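Flavohemoprotein (Vibrio cholerae O1 biovar El Tor, PDB 4EH1) probably converts nitric oxide to nitrate with oxygen and NAD(P)H as a nitric oxide dioxygenase, this chain being its FAD- and NAD(P)H-binding reductase domain. Local coordinates at residues V111-P116 with R229-V234; A131-L136 with S142-L147. One frame throughout, in Å; residues are numbered along the deposited sequence.

The chain first forms the antiparallel FAD-binding sheet, whose last strand in sequence is 98-105. It then runs through loop 111-116, the first half of interaction 1, and enters the parallel NAD-binding sheet at strand 117-122. Helix 126-138 follows, and strand 144-150 packs back on it. Interaction 2 thus closes a short loop with only five residues between its segments. Interaction 1 closes much later, after 112 residues, when edge strand 230-234 returns beside strand 203-208. Interaction 2 therefore lies wholly within the larger loop. Both contacts reach the parallel sheet. They also touch directly, with Pro116 CB 3.9 Å from Gly143 O, where both segments 111-116 and 142-147 lead into neighbouring strands.

Interaction 1: V111-P116 with R229-V234; sequences VERERP and RIHYEV. With SO4 (sulfate ion), chain F.
Arg113 NH1 lies near the His231 ring and is gripped by a salt bridge to Asp203 OD2 and a hydrogen bond to Tyr205 OH. It comes within 3.8 Å of His231 CE1. The guanidinium and imidazole planes are only 5° apart, but the approach is oblique and the two do not stack; His231 stacks instead on Tyr205. Asp203 OD1 binds both His231 NE2 and Arg115 NH1, so one carboxylate gathers three side chains of this contact.

Aliphatic carbons flank the Arg115 guanidinium. Arg229 CG lies over one face, 3.8 Å from Arg115 NH1. Arg113 CD lies on the opposite face, 3.3 Å above the plane but displaced toward its rim. Arg229 bends at chi3 (-74°) and meets Arg115 with its methylene chain, while its own NH1 bonds to Gly202 O and Ile199 O. Within the loop, Glu114 N bonds to Glu112 OE1 at 2.8 Å, and the same oxygen forms a salt bridge to Lys141 NZ. On the strand, Tyr232 N donates to sulfate O1 at 3.3 Å; the ion probably comes from the crystallisation liquor. Glu233 touches FAD and probably influences the redox potential of heme and FAD.

The contact spans strand 203-208. Loop 111-116 leads into strand 117-122 on one side of it, and edge strand 230-234 lies on the other. Tyr232 and Val234 pack on helix 210-223.

Interaction 2: A131-L136 with S142-L147; sequences AILHTL and SGVTYL
Leu133 fits between Tyr146 and Val144, while Leu136 packs farther along on Val144. The contact belongs to the beta-alpha-beta crossover formed by strand 117-122, helix 126-138 and strand 144-150 in the NAD-binding domain. Here the helix packs on the sheet and runs back against the strand direction. Helix 131-136 and strand 144-147 lie 11.0 Å apart at closest approach and run nearly antiparallel, at 159°. The interface is apolar, and all four touching residues are buried.

Leu133 is the main bump on the helix. Its CD1 methyl reaches Tyr146 CE2 at 3.7 Å. Its other methyl, CD2, lies 4.1 Å from Tyr146 CD2. The contact of Leu133 CD2 with Val144 CG1 is looser, at 4.5 Å. The leucine thus sits in the hollow between two residues, Val144 and Tyr146, that both face the helix; Thr145, between them, points the other way. The Leu133 side chain crosses Tyr146 at about a right angle.

Val144 forms the answering bump, and its two methyls divide the work. CG1 is anti to the backbone N (chi1 -178°) and approaches Leu133. CG2 meets Leu136 CD1 at 3.9 Å. One valine therefore touches two leucines that are three residues apart on the helix.

Neighbouring elements complete the packing. Leu133 also touches Leu119 of strand 117-122 and Leu165 of helix 159-169, and Trp171 packs on both Leu133 and Val144. The Tyr146 side chain is about 4 Å from that of Ala126, which probably binds NADP(+).

In the helix, Ala131 O accepts two bonds, from Thr135 N and, on the opposite face of its plane, from Thr135 OG1 at 2.8 Å.

Interaction 1: V111-P116 with R229-V234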
loop_
_atom_site.group_PDB
_atom_site.type_symbol
_atom_site.label_atom_id
_atom_site.label_comp_id
_atom_site.label_asym_id
_atom_site.label_seq_id
_atom_site.Cartn_x
_atom_site.Cartn_y
_atom_site.Cartn_z
ATOM N N VAL A 111 -12.450 -19.598 19.294
ATOM C CA VAL A 111 -12.102 -20.760 20.120
ATOM C C VAL A 111 -12.597 -22.013 19.401
ATOM O O VAL A 111 -13.764 -22.078 18.987
ATOM C CB VAL A 111 -12.709 -20.663 21.507
ATOM C CG1 VAL A 111 -12.536 -21.991 22.267
ATOM C CG2 VAL A 111 -12.082 -19.499 22.264
ATOM N N GLU A 112 -11.699 -22.974 19.199
ATOM C CA GLU A 112 -12.049 -24.209 18.491
ATOM C C GLU A 112 -13.032 -25.035 19.312
ATOM O O GLU A 112 -12.741 -25.469 20.435
ATOM C CB GLU A 112 -10.803 -25.044 18.149
ATOM C CG GLU A 112 -11.123 -26.259 17.242
ATOM C CD GLU A 112 -11.977 -25.865 16.010
ATOM O OE1 GLU A 112 -13.100 -26.405 15.815
ATOM O OE2 GLU A 112 -11.527 -24.997 15.234
ATOM N N ARG A 113 -14.209 -25.256 18.746
ATOM C CA ARG A 113 -15.208 -26.054 19.445
ATOM C C ARG A 113 -15.783 -27.151 18.555
ATOM O O ARG A 113 -16.796 -27.779 18.904
ATOM C CB ARG A 113 -16.333 -25.148 19.968
ATOM C CG ARG A 113 -15.890 -24.152 21.040
ATOM C CD ARG A 113 -17.090 -23.511 21.729
ATOM N NE ARG A 113 -16.708 -22.391 22.595
ATOM C CZ ARG A 113 -16.404 -21.174 22.139
ATOM N NH1 ARG A 113 -16.431 -20.925 20.830
ATOM N NH2 ARG A 113 -16.071 -20.208 22.984
ATOM N N GLU A 114 -15.136 -27.377 17.409
ATOM C CA GLU A 114 -15.563 -28.413 16.469
ATOM C C GLU A 114 -16.988 -28.193 16.021
ATOM O O GLU A 114 -17.739 -29.138 15.847
ATOM C CB GLU A 114 -15.382 -29.821 17.080
ATOM C CG GLU A 114 -13.915 -30.236 17.110
ATOM C CD GLU A 114 -13.658 -31.652 17.615
ATOM O OE1 GLU A 114 -14.575 -32.499 17.504
ATOM O OE2 GLU A 114 -12.519 -31.914 18.108
ATOM N N ARG A 115 -17.360 -26.930 15.871
ATOM C CA ARG A 115 -18.658 -26.582 15.310
ATOM C C ARG A 115 -18.417 -25.949 13.957
ATOM O O ARG A 115 -17.336 -25.451 13.694
ATOM C CB ARG A 115 -19.369 -25.554 16.195
ATOM C CG ARG A 115 -19.732 -26.041 17.597
ATOM C CD ARG A 115 -20.088 -24.832 18.456
ATOM N NE ARG A 115 -20.498 -25.210 19.789
ATOM C CZ ARG A 115 -20.571 -24.381 20.830
ATOM N NH1 ARG A 115 -20.267 -23.098 20.691
ATOM N NH2 ARG A 115 -20.951 -24.845 22.020
ATOM N N PRO A 116 -19.436 -25.954 13.098
ATOM C CA PRO A 116 -19.349 -25.131 11.891
ATOM C C PRO A 116 -19.232 -23.663 12.307
ATOM O O PRO A 116 -19.720 -23.263 13.367
ATOM C CB PRO A 116 -20.669 -25.399 11.172
ATOM C CG PRO A 116 -21.213 -26.620 11.767
ATOM C CD PRO A 116 -20.674 -26.741 13.157
ATOM N N ARG A 229 -23.945 -18.883 21.309
ATOM C CA ARG A 229 -23.177 -19.177 20.101
ATOM C C ARG A 229 -22.971 -17.931 19.237
ATOM O O ARG A 229 -22.557 -18.016 18.075
ATOM C CB ARG A 229 -23.817 -20.329 19.297
ATOM C CG ARG A 229 -23.728 -21.694 20.023
ATOM C CD ARG A 229 -24.256 -22.889 19.191
ATOM N NE ARG A 229 -25.719 -22.914 19.105
ATOM C CZ ARG A 229 -26.439 -22.575 18.034
ATOM N NH1 ARG A 229 -25.851 -22.187 16.902
ATOM N NH2 ARG A 229 -27.766 -22.640 18.092
ATOM N N ILE A 230 -23.238 -16.765 19.821
ATOM C CA ILE A 230 -22.963 -15.507 19.140
ATOM C C ILE A 230 -21.820 -14.820 19.832
ATOM O O ILE A 230 -21.886 -14.515 21.024
ATOM C CB ILE A 230 -24.172 -14.594 19.159
ATOM C CG1 ILE A 230 -25.301 -15.244 18.363
ATOM C CG2 ILE A 230 -23.838 -13.227 18.539
ATOM C CD1 ILE A 230 -26.640 -14.642 18.600
ATOM N N HIS A 231 -20.750 -14.587 19.094
ATOM C CA HIS A 231 -19.578 -13.966 19.686
ATOM C C HIS A 231 -19.303 -12.704 18.873
ATOM O O HIS A 231 -19.405 -12.716 17.643
ATOM C CB HIS A 231 -18.386 -14.923 19.629
ATOM C CG HIS A 231 -18.731 -16.354 19.903
ATOM N ND1 HIS A 231 -18.654 -16.915 21.163
ATOM C CD2 HIS A 231 -19.128 -17.349 19.069
ATOM C CE1 HIS A 231 -19.003 -18.191 21.094
ATOM N NE2 HIS A 231 -19.289 -18.480 19.834
ATOM N N TYR A 232 -18.962 -11.604 19.532
ATOM C CA TYR A 232 -18.960 -10.359 18.795
ATOM C C TYR A 232 -17.980 -9.375 19.357
ATOM O O TYR A 232 -17.616 -9.444 20.526
ATOM C CB TYR A 232 -20.361 -9.727 18.819
ATOM C CG TYR A 232 -20.702 -9.146 20.179
ATOM C CD1 TYR A 232 -20.934 -9.981 21.267
ATOM C CD2 TYR A 232 -20.785 -7.777 20.378
ATOM C CE1 TYR A 232 -21.229 -9.484 22.518
ATOM C CE2 TYR A 232 -21.098 -7.256 21.638
ATOM C CZ TYR A 232 -21.314 -8.121 22.707
ATOM O OH TYR A 232 -21.616 -7.643 23.965
ATOM N N GLU A 233 -17.560 -8.451 18.502
ATOM C CA GLU A 233 -16.770 -7.314 18.915
ATOM C C GLU A 233 -17.237 -6.068 18.151
ATOM O O GLU A 233 -17.372 -6.095 16.933
ATOM C CB GLU A 233 -15.300 -7.557 18.636
ATOM C CG GLU A 233 -14.417 -6.470 19.256
ATOM C CD GLU A 233 -12.938 -6.818 19.240
ATOM O OE1 GLU A 233 -12.341 -6.984 20.328
ATOM O OE2 GLU A 233 -12.366 -6.926 18.132
ATOM N N VAL A 234 -17.481 -4.980 18.867
ATOM C CA VAL A 234 -17.919 -3.735 18.232
ATOM C C VAL A 234 -16.811 -2.718 18.093
ATOM O O VAL A 234 -16.089 -2.426 19.056
ATOM C CB VAL A 234 -19.122 -3.082 18.988
ATOM C CG1 VAL A 234 -19.469 -1.732 18.399
ATOM C CG2 VAL A 234 -20.303 -3.987 18.934
HETATM S S SO4 F . -17.179 -12.030 23.268
HETATM O O1 SO4 F . -18.555 -11.982 22.770
HETATM O O2 SO4 F . -16.887 -10.835 24.063
HETATM O O3 SO4 F . -16.996 -13.224 24.093
HETATM O O4 SO4 F . -16.251 -12.108 22.142
#

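Interaction 2: A131-L136 with S142-L147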
loop_
_atom_site.group_PDB
_atom_site.type_symbol
_atom_site.label_atom_id
_atom_site.label_comp_id
_atom_site.label_asym_id
_atom_site.label_seq_id
_atom_site.Cartn_x
_atom_site.Cartn_y
_atom_site.Cartn_z
ATOM N N ALA A 131 -7.749 -12.427 10.535
ATOM C CA ALA A 131 -6.845 -13.203 11.390
ATOM C C ALA A 131 -7.454 -14.572 11.594
ATOM O O ALA A 131 -6.763 -15.573 11.551
ATOM C CB ALA A 131 -6.594 -12.490 12.757
ATOM N N ILE A 132 -8.768 -14.612 11.780
ATOM C CA ILE A 132 -9.455 -15.874 12.010
ATOM C C ILE A 132 -9.434 -16.759 10.760
ATOM O O ILE A 132 -9.078 -17.926 10.854
ATOM C CB ILE A 132 -10.883 -15.658 12.510
ATOM C CG1 ILE A 132 -10.857 -14.920 13.871
ATOM C CG2 ILE A 132 -11.620 -17.009 12.629
ATOM C CD1 ILE A 132 -12.245 -14.617 14.464
ATOM N N LEU A 133 -9.786 -16.204 9.597
ATOM C CA LEU A 133 -9.642 -16.954 8.360
ATOM C C LEU A 133 -8.261 -17.562 8.202
ATOM O O LEU A 133 -8.136 -18.736 7.877
ATOM C CB LEU A 133 -9.853 -16.061 7.148
ATOM C CG LEU A 133 -11.276 -15.650 6.812
ATOM C CD1 LEU A 133 -11.245 -14.663 5.628
ATOM C CD2 LEU A 133 -12.147 -16.882 6.523
ATOM N N HIS A 134 -7.223 -16.753 8.370
ATOM C CA HIS A 134 -5.873 -17.280 8.181
ATOM C C HIS A 134 -5.528 -18.404 9.157
ATOM O O HIS A 134 -4.858 -19.383 8.778
ATOM C CB HIS A 134 -4.815 -16.185 8.223
ATOM C CG HIS A 134 -4.710 -15.406 6.953
ATOM N ND1 HIS A 134 -4.264 -15.967 5.771
ATOM C CD2 HIS A 134 -4.985 -14.106 6.674
ATOM C CE1 HIS A 134 -4.260 -15.046 4.822
ATOM N NE2 HIS A 134 -4.710 -13.913 5.342
ATOM N N THR A 135 -6.003 -18.277 10.397
ATOM C CA THR A 135 -5.760 -19.304 11.426
ATOM C C THR A 135 -6.483 -20.602 11.068
ATOM O O THR A 135 -5.917 -21.679 11.177
ATOM C CB THR A 135 -6.238 -18.849 12.834
ATOM O OG1 THR A 135 -5.605 -17.617 13.150
ATOM C CG2 THR A 135 -5.849 -19.890 13.904
ATOM N N LEU A 136 -7.737 -20.489 10.630
ATOM C CA LEU A 136 -8.521 -21.671 10.289
ATOM C C LEU A 136 -7.958 -22.339 9.046
ATOM O O LEU A 136 -8.072 -23.539 8.906
ATOM C CB LEU A 136 -9.996 -21.303 10.087
ATOM C CG LEU A 136 -10.687 -20.743 11.343
ATOM C CD1 LEU A 136 -12.174 -20.423 11.062
ATOM C CD2 LEU A 136 -10.601 -21.674 12.532
ATOM N N SER A 142 -12.674 -27.299 8.366
ATOM C CA SER A 142 -13.711 -27.340 7.350
ATOM C C SER A 142 -15.030 -26.727 7.901
ATOM O O SER A 142 -15.161 -26.470 9.100
ATOM C CB SER A 142 -13.901 -28.785 6.884
ATOM O OG SER A 142 -14.705 -29.469 7.808
ATOM N N GLY A 143 -15.994 -26.473 7.028
ATOM C CA GLY A 143 -17.275 -25.918 7.449
ATOM C C GLY A 143 -17.215 -24.443 7.855
ATOM O O GLY A 143 -17.746 -24.048 8.897
ATOM N N VAL A 144 -16.565 -23.632 7.033
ATOM C CA VAL A 144 -16.473 -22.190 7.293
ATOM C C VAL A 144 -17.286 -21.373 6.264
ATOM O O VAL A 144 -17.169 -21.592 5.056
ATOM C CB VAL A 144 -15.001 -21.689 7.322
ATOM C CG1 VAL A 144 -14.945 -20.178 7.637
ATOM C CG2 VAL A 144 -14.174 -22.463 8.365
ATOM N N THR A 145 -18.127 -20.466 6.766
ATOM C CA THR A 145 -18.870 -19.523 5.933
ATOM C C THR A 145 -18.454 -18.075 6.268
ATOM O O THR A 145 -18.440 -17.655 7.432
ATOM C CB THR A 145 -20.397 -19.667 6.132
ATOM O OG1 THR A 145 -20.794 -21.001 5.834
ATOM C CG2 THR A 145 -21.165 -18.721 5.185
ATOM N N TYR A 146 -18.114 -17.309 5.246
ATOM C CA TYR A 146 -17.715 -15.931 5.440
ATOM C C TYR A 146 -18.769 -14.979 4.834
ATOM O O TYR A 146 -19.040 -15.016 3.631
ATOM C CB TYR A 146 -16.383 -15.745 4.749
ATOM C CG TYR A 146 -15.756 -14.375 4.849
ATOM C CD1 TYR A 146 -15.890 -13.454 3.809
ATOM C CD2 TYR A 146 -14.981 -14.019 5.955
ATOM C CE1 TYR A 146 -15.302 -12.206 3.871
ATOM C CE2 TYR A 146 -14.389 -12.765 6.033
ATOM C CZ TYR A 146 -14.544 -11.869 4.978
ATOM O OH TYR A 146 -13.953 -10.631 5.029
ATOM N N LEU A 147 -19.374 -14.139 5.659
ATOM C CA LEU A 147 -20.401 -13.209 5.168
ATOM C C LEU A 147 -19.900 -11.785 5.390
ATOM O O LEU A 147 -19.548 -11.415 6.515
ATOM C CB LEU A 147 -21.741 -13.431 5.874
ATOM C CG LEU A 147 -22.312 -14.866 5.934
ATOM C CD1 LEU A 147 -23.575 -14.906 6.770
ATOM C CD2 LEU A 147 -22.607 -15.436 4.569
#